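Local structure of putative uncharacterized protein (5IJP) at residues K26-R31 with R48-D53; T139-I144 with T162-K167; K143-H148 with R155-F160. The protein probably senses cellular phosphate status by binding inositol polyphosphates, such as inositol hexakisphosphate, through the SPX domain of the Vtc4 polyphosphate polymerase subunit. One frame throughout, in Å; residues are numbered along the deposited sequence.

Contact 1: residues K26-R31 with R48-D53; sequences KADLKR and REWTED. With IHP (inositol hexakisphosphate), chain C.
The benzo end of the Trp50 indole meets the last turn of helix 22-30 at Asp28 and Leu29. That helix and helix 3-9 make up the N-terminal helical hairpin of the SPX domain, and Trp50 sits in the loop that leads into the long helix 52-97 of the main bundle. Most of the touching is between ring carbons and backbone carbonyls. Asp28 O lies in the ring plane at its edge, 3.4 Å from Trp50 CH2, while Leu29 O comes obliquely to within 3.3 Å of Trp50 CZ3. The ring gets there because Trp50 CG stands anti to the backbone N (chi1 -163°), which carries the indole over to the helix. The apolar share is small: Leu29 CD2 is 4.4 Å from Trp50 CH2, and Phe58 of helix 52-97 touches both side chains. At its polar end the indole is held by a hydrogen bond from NE1 to Glu55, and Trp154 packs on it edge-to-face.

Asp28 OD1 forms a salt bridge with Arg57 NE of helix 52-97; Arg31 NH2 adds a long one to the same oxygen, which lies well out of the guanidinium plane, so only charge acts there.

Ligand bonds come from two lysines of the helix, both in the inositol hexakisphosphate pocket. Lys30 NZ donates to inositol hexakisphosphate O36, on P6, at 3.2 Å. Lys26 reaches the ligand through a chain bent at chi3 (-78°): its NZ bonds ligand O25 on P5 at 3.1 Å, with a second, weak bond of 3.5 Å from the same NZ to O13, the ester oxygen that ties P3 to the inositol ring.

Contact 2: residues T139-I144 with T162-K167; sequences TGFYKI and TRLKAK
Leu164 reaches across to Phe141 and is the side chain to follow, because every touch across this contact involves it. Its CB points from helix 157-165 toward helix 110-151 but is still short of touching. CG, set beside the backbone N of Leu164 and anti to its carbonyl carbon (chi1 -80°), takes the chain onward to 4.4 Å from Phe141 CB. There it forks, and both methyls land on that one carbon. Leu164 CD2 lies 3.8 Å from Phe141 CB, and the same methyl reaches the first ring atoms obliquely, 4.1 Å from Phe141 CD2. Leu164 CD1 is 3.9 Å from Phe141 CB and faces the backbone at 4.5 Å from Tyr142 N.

The side chains that join here meet through carbon alone. The contact joins the short helix 157-165, which follows the long helical core of the SPX domain in the chain, to the second of the two long helices of that core. Phe141 and Leu164 cross obliquely. The Phe141 bond to CB aims at the leucine, but the ring leads away: with chi1 at -70° it heads for Leu66 and Val69 of helix 52-97 and for Ile20 in the loop before helix 22-30. Leu66 touches Leu164 as well, so one leucine of helix 52-97 meets both partners. Along helix 110-151, Tyr138 and Ile145 also pack on Leu164, one turn to each side of Phe141. Tyr142 lies at the margin of the contact; its aromatic ring makes a cation-pi interaction with Lys157, at the start of the same short helix.

Contact 3: residues K143-H148 with R155-F160; sequences KIIKKH and RLKPVF. With IHP (inositol hexakisphosphate), chain C.
A helical hairpin is closed here: helix 110-151 of the SPX core ends, the chain turns, and helix 157-165 starts back beside it, with Leu156 laid on His148 and Ile145 against Lys157 and Phe160. Leu156 CD1 sits over one face of the imidazole in a CH-pi contact, 3.8 Å from the ring centroid and 17° off its normal. NE2 of the ring is hydrogen-bonded to Glu55, and Phe58 meets it with nearly parallel planes. An alanine in place of His148 is likely to leave Glu55 without this partner and to open a gap beneath Leu156.

Ile145 divides its work between two branches. Ile145 CG2 rests 3.7 Å from Lys157 N, at the first turn of the new helix, while Ile145 CD1 meets Phe160 CB at 3.7 Å, the two side chains crossing at about a right angle. Nearer the surface, Lys146 CG and Lys157 CE touch through their aliphatic carbons at 3.9 Å.

Lys147 serves the ligand instead: its chain, bent at chi3 and chi4, brings NZ to a hydrogen bond of 2.8 Å with inositol hexakisphosphate O41, and a weak one of 3.4 Å to O43.

Overall arrangement
Contacts 2 and 3 are neighbours, about 9 Å apart centre to centre, and join the same pair, helix 110-151 and helix 157-165; both are partly buried and mainly apolar. The centre of contact 1 lies about 27 Å from the centre of the chain, against 18 Å for contact 3 and 10 Å for contact 2, yet its touching residues are largely buried, and it sets an indole against carbonyl oxygens. Contacts 1 and 3 share the ligand, with lysines from helix 22-30 and helix 110-151 gathered round its phosphates. They also pack directly on each other, Leu29 CD2 lying 3.5 Å from His148 CD2. Contact 2 has no ligand bond; Ile144, which contacts 2 and 3 share, packs on Lys26 of contact 1.

Contact 1: residues K26-R31 with R48-D53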
loop_
_atom_site.group_PDB
_atom_site.type_symbol
_atom_site.label_atom_id
_atom_site.label_comp_id
_atom_site.label_asym_id
_atom_site.label_seq_id
_atom_site.Cartn_x
_atom_site.Cartn_y
_atom_site.Cartn_z
ATOM N N LYS A 26 -4.470 13.546 -11.959
ATOM C CA LYS A 26 -4.289 15.002 -11.888
ATOM C C LYS A 26 -4.656 15.633 -13.238
ATOM O O LYS A 26 -5.293 16.688 -13.267
ATOM C CB LYS A 26 -2.833 15.339 -11.525
ATOM C CG LYS A 26 -2.630 16.731 -10.927
ATOM C CD LYS A 26 -1.157 17.157 -10.925
ATOM C CE LYS A 26 -0.338 16.538 -9.814
ATOM N NZ LYS A 26 1.102 16.884 -9.930
ATOM N N ALA A 27 -4.257 14.972 -14.347
ATOM C CA ALA A 27 -4.532 15.394 -15.722
ATOM C C ALA A 27 -6.022 15.267 -16.052
ATOM O O ALA A 27 -6.545 16.071 -16.827
ATOM C CB ALA A 27 -3.707 14.565 -16.695
ATOM N N ASP A 28 -6.700 14.265 -15.452
ATOM C CA ASP A 28 -8.130 13.993 -15.619
ATOM C C ASP A 28 -8.989 15.110 -15.008
ATOM O O ASP A 28 -10.078 15.387 -15.514
ATOM C CB ASP A 28 -8.490 12.634 -14.997
ATOM C CG ASP A 28 -9.843 12.104 -15.422
ATOM O OD1 ASP A 28 -9.930 11.511 -16.518
ATOM O OD2 ASP A 28 -10.815 12.273 -14.654
ATOM N N LEU A 29 -8.487 15.751 -13.930
ATOM C CA LEU A 29 -9.149 16.855 -13.226
ATOM C C LEU A 29 -9.168 18.135 -14.066
ATOM O O LEU A 29 -10.062 18.966 -13.897
ATOM C CB LEU A 29 -8.464 17.129 -11.876
ATOM C CG LEU A 29 -8.613 16.058 -10.792
ATOM C CD1 LEU A 29 -7.601 16.265 -9.684
ATOM C CD2 LEU A 29 -10.014 16.044 -10.222
ATOM N N LYS A 30 -8.172 18.290 -14.956
ATOM C CA LYS A 30 -8.028 19.438 -15.854
ATOM C C LYS A 30 -8.909 19.273 -17.102
ATOM O O LYS A 30 -9.177 20.259 -17.794
ATOM C CB LYS A 30 -6.550 19.623 -16.265
ATOM C CG LYS A 30 -5.560 19.769 -15.103
ATOM C CD LYS A 30 -5.425 21.207 -14.610
ATOM C CE LYS A 30 -4.480 21.306 -13.439
ATOM N NZ LYS A 30 -4.374 22.700 -12.936
ATOM N N ARG A 31 -9.360 18.031 -17.384
ATOM C CA ARG A 31 -10.188 17.687 -18.542
ATOM C C ARG A 31 -11.700 17.820 -18.273
ATOM O O ARG A 31 -12.449 16.845 -18.398
ATOM C CB ARG A 31 -9.821 16.290 -19.082
ATOM C CG ARG A 31 -8.509 16.252 -19.859
ATOM C CD ARG A 31 -8.165 14.852 -20.340
ATOM N NE ARG A 31 -7.622 14.016 -19.267
ATOM C CZ ARG A 31 -7.153 12.784 -19.437
ATOM N NH1 ARG A 31 -7.150 12.226 -20.643
ATOM N NH2 ARG A 31 -6.678 12.100 -18.404
ATOM N N ARG A 48 -13.401 25.404 -18.580
ATOM C CA ARG A 48 -14.673 24.675 -18.539
ATOM C C ARG A 48 -15.013 24.182 -17.127
ATOM O O ARG A 48 -14.110 23.902 -16.334
ATOM C CB ARG A 48 -14.683 23.515 -19.550
ATOM C CG ARG A 48 -14.816 23.969 -20.999
ATOM C CD ARG A 48 -15.029 22.802 -21.943
ATOM N NE ARG A 48 -15.178 23.243 -23.331
ATOM C CZ ARG A 48 -16.341 23.494 -23.925
ATOM N NH1 ARG A 48 -17.481 23.346 -23.260
ATOM N NH2 ARG A 48 -16.374 23.892 -25.189
ATOM N N GLU A 49 -16.321 24.100 -16.816
ATOM C CA GLU A 49 -16.848 23.673 -15.517
ATOM C C GLU A 49 -16.892 22.147 -15.385
ATOM O O GLU A 49 -16.972 21.442 -16.394
ATOM C CB GLU A 49 -18.247 24.268 -15.303
ATOM C CG GLU A 49 -18.540 24.658 -13.867
ATOM C CD GLU A 49 -19.827 25.437 -13.697
ATOM O OE1 GLU A 49 -20.908 24.807 -13.698
ATOM O OE2 GLU A 49 -19.757 26.682 -13.572
ATOM N N TRP A 50 -16.844 21.642 -14.138
ATOM C CA TRP A 50 -16.896 20.212 -13.828
ATOM C C TRP A 50 -18.355 19.747 -13.805
ATOM O O TRP A 50 -19.193 20.383 -13.158
ATOM C CB TRP A 50 -16.206 19.931 -12.486
ATOM C CG TRP A 50 -15.853 18.491 -12.264
ATOM C CD1 TRP A 50 -16.478 17.613 -11.430
ATOM C CD2 TRP A 50 -14.760 17.775 -12.857
ATOM N NE1 TRP A 50 -15.847 16.391 -11.469
ATOM C CE2 TRP A 50 -14.785 16.463 -12.332
ATOM C CE3 TRP A 50 -13.746 18.120 -13.767
ATOM C CZ2 TRP A 50 -13.849 15.491 -12.703
ATOM C CZ3 TRP A 50 -12.823 17.154 -14.138
ATOM C CH2 TRP A 50 -12.880 15.857 -13.610
ATOM N N THR A 51 -18.655 18.654 -14.531
ATOM C CA THR A 51 -20.009 18.096 -14.648
ATOM C C THR A 51 -20.169 16.734 -13.963
ATOM O O THR A 51 -19.207 16.200 -13.406
ATOM C CB THR A 51 -20.436 18.011 -16.128
ATOM O OG1 THR A 51 -19.505 17.211 -16.854
ATOM C CG2 THR A 51 -20.591 19.369 -16.778
ATOM N N GLU A 52 -21.400 16.179 -14.021
ATOM C CA GLU A 52 -21.779 14.868 -13.492
ATOM C C GLU A 52 -21.067 13.772 -14.303
ATOM O O GLU A 52 -20.649 12.764 -13.730
ATOM C CB GLU A 52 -23.307 14.697 -13.580
ATOM C CG GLU A 52 -23.863 13.545 -12.763
ATOM C CD GLU A 52 -25.318 13.232 -13.048
ATOM O OE1 GLU A 52 -25.598 12.608 -14.097
ATOM O OE2 GLU A 52 -26.180 13.603 -12.218
ATOM N N ASP A 53 -20.923 13.986 -15.631
ATOM C CA ASP A 53 -20.251 13.075 -16.562
ATOM C C ASP A 53 -18.743 13.041 -16.302
ATOM O O ASP A 53 -18.137 11.974 -16.398
ATOM C CB ASP A 53 -20.536 13.468 -18.023
ATOM C CG ASP A 53 -22.006 13.483 -18.404
ATOM O OD1 ASP A 53 -22.700 12.475 -18.141
ATOM O OD2 ASP A 53 -22.450 14.481 -19.008
HETATM C C1 IHP C . 0.239 21.350 -7.984
HETATM C C2 IHP C . 1.241 21.176 -6.852
HETATM C C3 IHP C . 2.201 20.022 -7.112
HETATM C C4 IHP C . 2.879 20.153 -8.470
HETATM C C5 IHP C . 1.871 20.322 -9.598
HETATM C C6 IHP C . 0.935 21.492 -9.331
HETATM O O11 IHP C . -0.510 22.558 -7.734
HETATM P P1 IHP C . -2.103 22.855 -7.866
HETATM O O21 IHP C . -2.448 24.131 -7.171
HETATM O O31 IHP C . -2.396 22.900 -9.367
HETATM O O41 IHP C . -2.822 21.641 -7.269
HETATM O O12 IHP C . 0.510 20.894 -5.640
HETATM P P2 IHP C . 0.531 21.771 -4.260
HETATM O O22 IHP C . -0.630 22.761 -4.376
HETATM O O32 IHP C . 1.851 22.449 -4.062
HETATM O O42 IHP C . 0.200 20.787 -3.134
HETATM O O13 IHP C . 1.468 18.778 -7.065
HETATM P P3 IHP C . 1.518 17.580 -5.987
HETATM O O23 IHP C . 2.204 16.400 -6.580
HETATM O O33 IHP C . 2.223 18.109 -4.734
HETATM O O43 IHP C . 0.064 17.297 -5.621
HETATM O O14 IHP C . 3.643 18.954 -8.715
HETATM P P4 IHP C . 5.262 18.754 -8.440
HETATM O O24 IHP C . 5.423 17.317 -7.934
HETATM O O34 IHP C . 6.033 19.013 -9.692
HETATM O O44 IHP C . 5.655 19.700 -7.297
HETATM O O15 IHP C . 2.601 20.599 -10.812
HETATM P P5 IHP C . 2.799 19.763 -12.161
HETATM O O25 IHP C . 1.571 18.855 -12.316
HETATM O O35 IHP C . 4.024 18.872 -11.932
HETATM O O45 IHP C . 2.974 20.693 -13.316
HETATM O O16 IHP C . -0.080 21.498 -10.357
HETATM P P6 IHP C . -0.180 22.136 -11.821
HETATM O O26 IHP C . 1.170 22.808 -12.117
HETATM O O36 IHP C . -1.327 23.089 -11.889
HETATM O O46 IHP C . -0.339 20.954 -12.781
#

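Contact 2: residues T139-I144 with T162-K167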
loop_
_atom_site.group_PDB
_atom_site.type_symbol
_atom_site.label_atom_id
_atom_site.label_comp_id
_atom_site.label_asym_id
_atom_site.label_seq_id
_atom_site.Cartn_x
_atom_site.Cartn_y
_atom_site.Cartn_z
ATOM N N THR A 139 -1.337 7.943 0.984
ATOM C CA THR A 139 -1.068 9.381 0.879
ATOM C C THR A 139 -1.460 9.873 -0.527
ATOM O O THR A 139 -2.017 10.964 -0.655
ATOM C CB THR A 139 0.408 9.673 1.230
ATOM O OG1 THR A 139 0.738 9.029 2.463
ATOM C CG2 THR A 139 0.709 11.165 1.340
ATOM N N GLY A 140 -1.192 9.044 -1.542
ATOM C CA GLY A 140 -1.502 9.305 -2.944
ATOM C C GLY A 140 -2.973 9.527 -3.213
ATOM O O GLY A 140 -3.338 10.509 -3.867
ATOM N N PHE A 141 -3.831 8.624 -2.694
ATOM C CA PHE A 141 -5.283 8.730 -2.834
ATOM C C PHE A 141 -5.830 9.877 -1.986
ATOM O O PHE A 141 -6.678 10.626 -2.464
ATOM C CB PHE A 141 -5.985 7.406 -2.491
ATOM C CG PHE A 141 -5.764 6.298 -3.494
ATOM C CD1 PHE A 141 -6.479 6.264 -4.686
ATOM C CD2 PHE A 141 -4.869 5.271 -3.232
ATOM C CE1 PHE A 141 -6.277 5.235 -5.610
ATOM C CE2 PHE A 141 -4.664 4.245 -4.157
ATOM C CZ PHE A 141 -5.370 4.233 -5.339
ATOM N N TYR A 142 -5.306 10.041 -0.753
ATOM C CA TYR A 142 -5.685 11.096 0.193
ATOM C C TYR A 142 -5.436 12.493 -0.394
ATOM O O TYR A 142 -6.280 13.378 -0.242
ATOM C CB TYR A 142 -4.904 10.931 1.507
ATOM C CG TYR A 142 -5.673 11.343 2.742
ATOM C CD1 TYR A 142 -6.377 10.407 3.492
ATOM C CD2 TYR A 142 -5.675 12.665 3.176
ATOM C CE1 TYR A 142 -7.082 10.779 4.637
ATOM C CE2 TYR A 142 -6.381 13.051 4.315
ATOM C CZ TYR A 142 -7.081 12.104 5.045
ATOM O OH TYR A 142 -7.774 12.481 6.170
ATOM N N LYS A 143 -4.286 12.674 -1.077
ATOM C CA LYS A 143 -3.892 13.938 -1.699
ATOM C C LYS A 143 -4.686 14.249 -2.967
ATOM O O LYS A 143 -5.070 15.403 -3.159
ATOM C CB LYS A 143 -2.384 13.960 -1.990
ATOM C CG LYS A 143 -1.637 15.079 -1.277
ATOM C CD LYS A 143 -0.799 14.556 -0.120
ATOM C CE LYS A 143 -0.005 15.654 0.542
ATOM N NZ LYS A 143 0.883 15.123 1.608
ATOM N N ILE A 144 -4.926 13.235 -3.829
ATOM C CA ILE A 144 -5.659 13.411 -5.089
ATOM C C ILE A 144 -7.168 13.651 -4.842
ATOM O O ILE A 144 -7.785 14.393 -5.610
ATOM C CB ILE A 144 -5.366 12.275 -6.119
ATOM C CG1 ILE A 144 -5.597 12.743 -7.572
ATOM C CG2 ILE A 144 -6.101 10.966 -5.822
ATOM C CD1 ILE A 144 -4.376 13.359 -8.252
ATOM N N THR A 162 -13.647 6.479 4.407
ATOM C CA THR A 162 -13.938 5.193 5.041
ATOM C C THR A 162 -13.580 4.025 4.107
ATOM O O THR A 162 -13.302 2.930 4.596
ATOM C CB THR A 162 -15.378 5.141 5.600
ATOM O OG1 THR A 162 -15.544 3.940 6.354
ATOM C CG2 THR A 162 -16.457 5.237 4.516
ATOM N N ARG A 163 -13.573 4.266 2.773
ATOM C CA ARG A 163 -13.208 3.275 1.754
ATOM C C ARG A 163 -11.714 2.945 1.843
ATOM O O ARG A 163 -11.333 1.785 1.674
ATOM C CB ARG A 163 -13.568 3.772 0.342
ATOM C CG ARG A 163 -14.996 3.444 -0.082
ATOM C CD ARG A 163 -15.068 2.218 -0.974
ATOM N NE ARG A 163 -16.448 1.776 -1.179
ATOM C CZ ARG A 163 -17.058 0.843 -0.451
ATOM N NH1 ARG A 163 -16.414 0.239 0.542
ATOM N NH2 ARG A 163 -18.314 0.508 -0.709
ATOM N N LEU A 164 -10.880 3.967 2.127
ATOM C CA LEU A 164 -9.433 3.829 2.295
ATOM C C LEU A 164 -9.094 3.266 3.678
ATOM O O LEU A 164 -8.107 2.541 3.815
ATOM C CB LEU A 164 -8.728 5.177 2.075
ATOM C CG LEU A 164 -8.492 5.587 0.619
ATOM C CD1 LEU A 164 -8.426 7.093 0.483
ATOM C CD2 LEU A 164 -7.226 4.949 0.061
ATOM N N LYS A 165 -9.919 3.596 4.694
ATOM C CA LYS A 165 -9.760 3.132 6.074
ATOM C C LYS A 165 -10.344 1.724 6.288
ATOM O O LYS A 165 -10.125 1.131 7.349
ATOM C CB LYS A 165 -10.375 4.138 7.062
ATOM N N ALA A 166 -11.077 1.191 5.279
ATOM C CA ALA A 166 -11.686 -0.143 5.309
ATOM C C ALA A 166 -10.605 -1.222 5.358
ATOM O O ALA A 166 -9.653 -1.181 4.574
ATOM C CB ALA A 166 -12.576 -0.345 4.090
ATOM N N LYS A 167 -10.738 -2.162 6.307
ATOM C CA LYS A 167 -9.775 -3.239 6.510
ATOM C C LYS A 167 -10.138 -4.511 5.732
ATOM O O LYS A 167 -11.270 -4.989 5.849
ATOM C CB LYS A 167 -9.602 -3.542 8.008
#

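Contact 3: residues K143-H148 with R155-F160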
loop_
_atom_site.group_PDB
_atom_site.type_symbol
_atom_site.label_atom_id
_atom_site.label_comp_id
_atom_site.label_asym_id
_atom_site.label_seq_id
_atom_site.Cartn_x
_atom_site.Cartn_y
_atom_site.Cartn_z
ATOM N N LYS A 143 -4.286 12.674 -1.077
ATOM C CA LYS A 143 -3.892 13.938 -1.699
ATOM C C LYS A 143 -4.686 14.249 -2.967
ATOM O O LYS A 143 -5.070 15.403 -3.159
ATOM C CB LYS A 143 -2.384 13.960 -1.990
ATOM C CG LYS A 143 -1.637 15.079 -1.277
ATOM C CD LYS A 143 -0.799 14.556 -0.120
ATOM C CE LYS A 143 -0.005 15.654 0.542
ATOM N NZ LYS A 143 0.883 15.123 1.608
ATOM N N ILE A 144 -4.926 13.235 -3.829
ATOM C CA ILE A 144 -5.659 13.411 -5.089
ATOM C C ILE A 144 -7.168 13.651 -4.842
ATOM O O ILE A 144 -7.785 14.393 -5.610
ATOM C CB ILE A 144 -5.366 12.275 -6.119
ATOM C CG1 ILE A 144 -5.597 12.743 -7.572
ATOM C CG2 ILE A 144 -6.101 10.966 -5.822
ATOM C CD1 ILE A 144 -4.376 13.359 -8.252
ATOM N N ILE A 145 -7.744 13.059 -3.766
ATOM C CA ILE A 145 -9.154 13.244 -3.398
ATOM C C ILE A 145 -9.370 14.679 -2.885
ATOM O O ILE A 145 -10.352 15.317 -3.272
ATOM C CB ILE A 145 -9.673 12.122 -2.443
ATOM C CG1 ILE A 145 -9.923 10.820 -3.239
ATOM C CG2 ILE A 145 -10.945 12.539 -1.677
ATOM C CD1 ILE A 145 -9.782 9.512 -2.452
ATOM N N LYS A 146 -8.423 15.202 -2.071
ATOM C CA LYS A 146 -8.483 16.576 -1.559
ATOM C C LYS A 146 -8.240 17.585 -2.691
ATOM O O LYS A 146 -8.798 18.683 -2.653
ATOM C CB LYS A 146 -7.492 16.797 -0.408
ATOM C CG LYS A 146 -7.990 17.829 0.598
ATOM C CD LYS A 146 -6.858 18.529 1.327
ATOM C CE LYS A 146 -7.387 19.630 2.213
ATOM N NZ LYS A 146 -6.299 20.504 2.719
ATOM N N LYS A 147 -7.428 17.197 -3.703
ATOM C CA LYS A 147 -7.126 18.004 -4.889
ATOM C C LYS A 147 -8.395 18.144 -5.740
ATOM O O LYS A 147 -8.640 19.216 -6.291
ATOM C CB LYS A 147 -5.996 17.357 -5.708
ATOM C CG LYS A 147 -5.362 18.281 -6.748
ATOM C CD LYS A 147 -4.398 17.532 -7.670
ATOM C CE LYS A 147 -2.958 17.563 -7.206
ATOM N NZ LYS A 147 -2.314 18.877 -7.472
ATOM N N HIS A 148 -9.200 17.059 -5.824
ATOM C CA HIS A 148 -10.475 17.000 -6.545
ATOM C C HIS A 148 -11.489 17.945 -5.888
ATOM O O HIS A 148 -12.141 18.719 -6.588
ATOM C CB HIS A 148 -11.001 15.548 -6.578
ATOM C CG HIS A 148 -12.405 15.406 -7.084
ATOM N ND1 HIS A 148 -13.485 15.405 -6.220
ATOM C CD2 HIS A 148 -12.860 15.256 -8.348
ATOM C CE1 HIS A 148 -14.555 15.269 -6.984
ATOM N NE2 HIS A 148 -14.228 15.168 -8.271
ATOM N N ARG A 155 -17.291 17.331 -3.742
ATOM C CA ARG A 155 -16.615 16.601 -2.668
ATOM C C ARG A 155 -16.716 15.084 -2.811
ATOM O O ARG A 155 -17.814 14.550 -2.977
ATOM C CB ARG A 155 -17.097 17.072 -1.288
ATOM C CG ARG A 155 -16.268 18.220 -0.729
ATOM C CD ARG A 155 -17.054 19.064 0.254
ATOM N NE ARG A 155 -17.817 20.116 -0.421
ATOM C CZ ARG A 155 -17.388 21.362 -0.598
ATOM N NH1 ARG A 155 -16.194 21.732 -0.148
ATOM N NH2 ARG A 155 -18.149 22.249 -1.224
ATOM N N LEU A 156 -15.555 14.400 -2.758
ATOM C CA LEU A 156 -15.439 12.942 -2.847
ATOM C C LEU A 156 -14.992 12.303 -1.528
ATOM O O LEU A 156 -15.132 11.090 -1.356
ATOM C CB LEU A 156 -14.504 12.512 -3.991
ATOM C CG LEU A 156 -15.158 12.142 -5.325
ATOM C CD1 LEU A 156 -14.114 11.722 -6.340
ATOM C CD2 LEU A 156 -16.191 11.030 -5.167
ATOM N N LYS A 157 -14.475 13.127 -0.600
ATOM C CA LYS A 157 -13.977 12.725 0.715
ATOM C C LYS A 157 -15.019 12.021 1.628
ATOM O O LYS A 157 -14.609 11.048 2.259
ATOM C CB LYS A 157 -13.338 13.920 1.445
ATOM C CG LYS A 157 -12.260 13.526 2.455
ATOM C CD LYS A 157 -11.455 14.727 2.964
ATOM C CE LYS A 157 -10.282 15.102 2.081
ATOM N NZ LYS A 157 -9.179 14.105 2.153
ATOM N N PRO A 158 -16.322 12.432 1.730
ATOM C CA PRO A 158 -17.243 11.742 2.660
ATOM C C PRO A 158 -17.306 10.211 2.589
ATOM O O PRO A 158 -17.341 9.582 3.648
ATOM C CB PRO A 158 -18.601 12.364 2.337
ATOM C CG PRO A 158 -18.276 13.722 1.873
ATOM C CD PRO A 158 -16.999 13.584 1.093
ATOM N N VAL A 159 -17.313 9.608 1.381
ATOM C CA VAL A 159 -17.381 8.142 1.273
ATOM C C VAL A 159 -16.000 7.505 1.037
ATOM O O VAL A 159 -15.805 6.346 1.403
ATOM C CB VAL A 159 -18.441 7.603 0.266
ATOM C CG1 VAL A 159 -19.848 8.078 0.620
ATOM C CG2 VAL A 159 -18.090 7.931 -1.185
ATOM N N PHE A 160 -15.056 8.248 0.431
ATOM C CA PHE A 160 -13.722 7.723 0.144
ATOM C C PHE A 160 -12.787 7.695 1.364
ATOM O O PHE A 160 -11.773 6.992 1.313
ATOM C CB PHE A 160 -13.078 8.448 -1.045
ATOM C CG PHE A 160 -13.408 7.816 -2.378
ATOM C CD1 PHE A 160 -14.454 8.299 -3.155
ATOM C CD2 PHE A 160 -12.684 6.726 -2.848
ATOM C CE1 PHE A 160 -14.767 7.705 -4.383
ATOM C CE2 PHE A 160 -12.999 6.131 -4.075
ATOM C CZ PHE A 160 -14.037 6.627 -4.834
HETATM C C1 IHP C . 0.239 21.350 -7.984
HETATM C C2 IHP C . 1.241 21.176 -6.852
HETATM C C3 IHP C . 2.201 20.022 -7.112
HETATM C C4 IHP C . 2.879 20.153 -8.470
HETATM C C5 IHP C . 1.871 20.322 -9.598
HETATM C C6 IHP C . 0.935 21.492 -9.331
HETATM O O11 IHP C . -0.510 22.558 -7.734
HETATM P P1 IHP C . -2.103 22.855 -7.866
HETATM O O21 IHP C . -2.448 24.131 -7.171
HETATM O O31 IHP C . -2.396 22.900 -9.367
HETATM O O41 IHP C . -2.822 21.641 -7.269
HETATM O O12 IHP C . 0.510 20.894 -5.640
HETATM P P2 IHP C . 0.531 21.771 -4.260
HETATM O O22 IHP C . -0.630 22.761 -4.376
HETATM O O32 IHP C . 1.851 22.449 -4.062
HETATM O O42 IHP C . 0.200 20.787 -3.134
HETATM O O13 IHP C . 1.468 18.778 -7.065
HETATM P P3 IHP C . 1.518 17.580 -5.987
HETATM O O23 IHP C . 2.204 16.400 -6.580
HETATM O O33 IHP C . 2.223 18.109 -4.734
HETATM O O43 IHP C . 0.064 17.297 -5.621
HETATM O O14 IHP C . 3.643 18.954 -8.715
HETATM P P4 IHP C . 5.262 18.754 -8.440
HETATM O O24 IHP C . 5.423 17.317 -7.934
HETATM O O34 IHP C . 6.033 19.013 -9.692
HETATM O O44 IHP C . 5.655 19.700 -7.297
HETATM O O15 IHP C . 2.601 20.599 -10.812
HETATM P P5 IHP C . 2.799 19.763 -12.161
HETATM O O25 IHP C . 1.571 18.855 -12.316
HETATM O O35 IHP C . 4.024 18.872 -11.932
HETATM O O45 IHP C . 2.974 20.693 -13.316
HETATM O O16 IHP C . -0.080 21.498 -10.357
HETATM P P6 IHP C . -0.180 22.136 -11.821
HETATM O O26 IHP C . 1.170 22.808 -12.117
HETATM O O36 IHP C . -1.327 23.089 -11.889
HETATM O O46 IHP C . -0.339 20.954 -12.781
#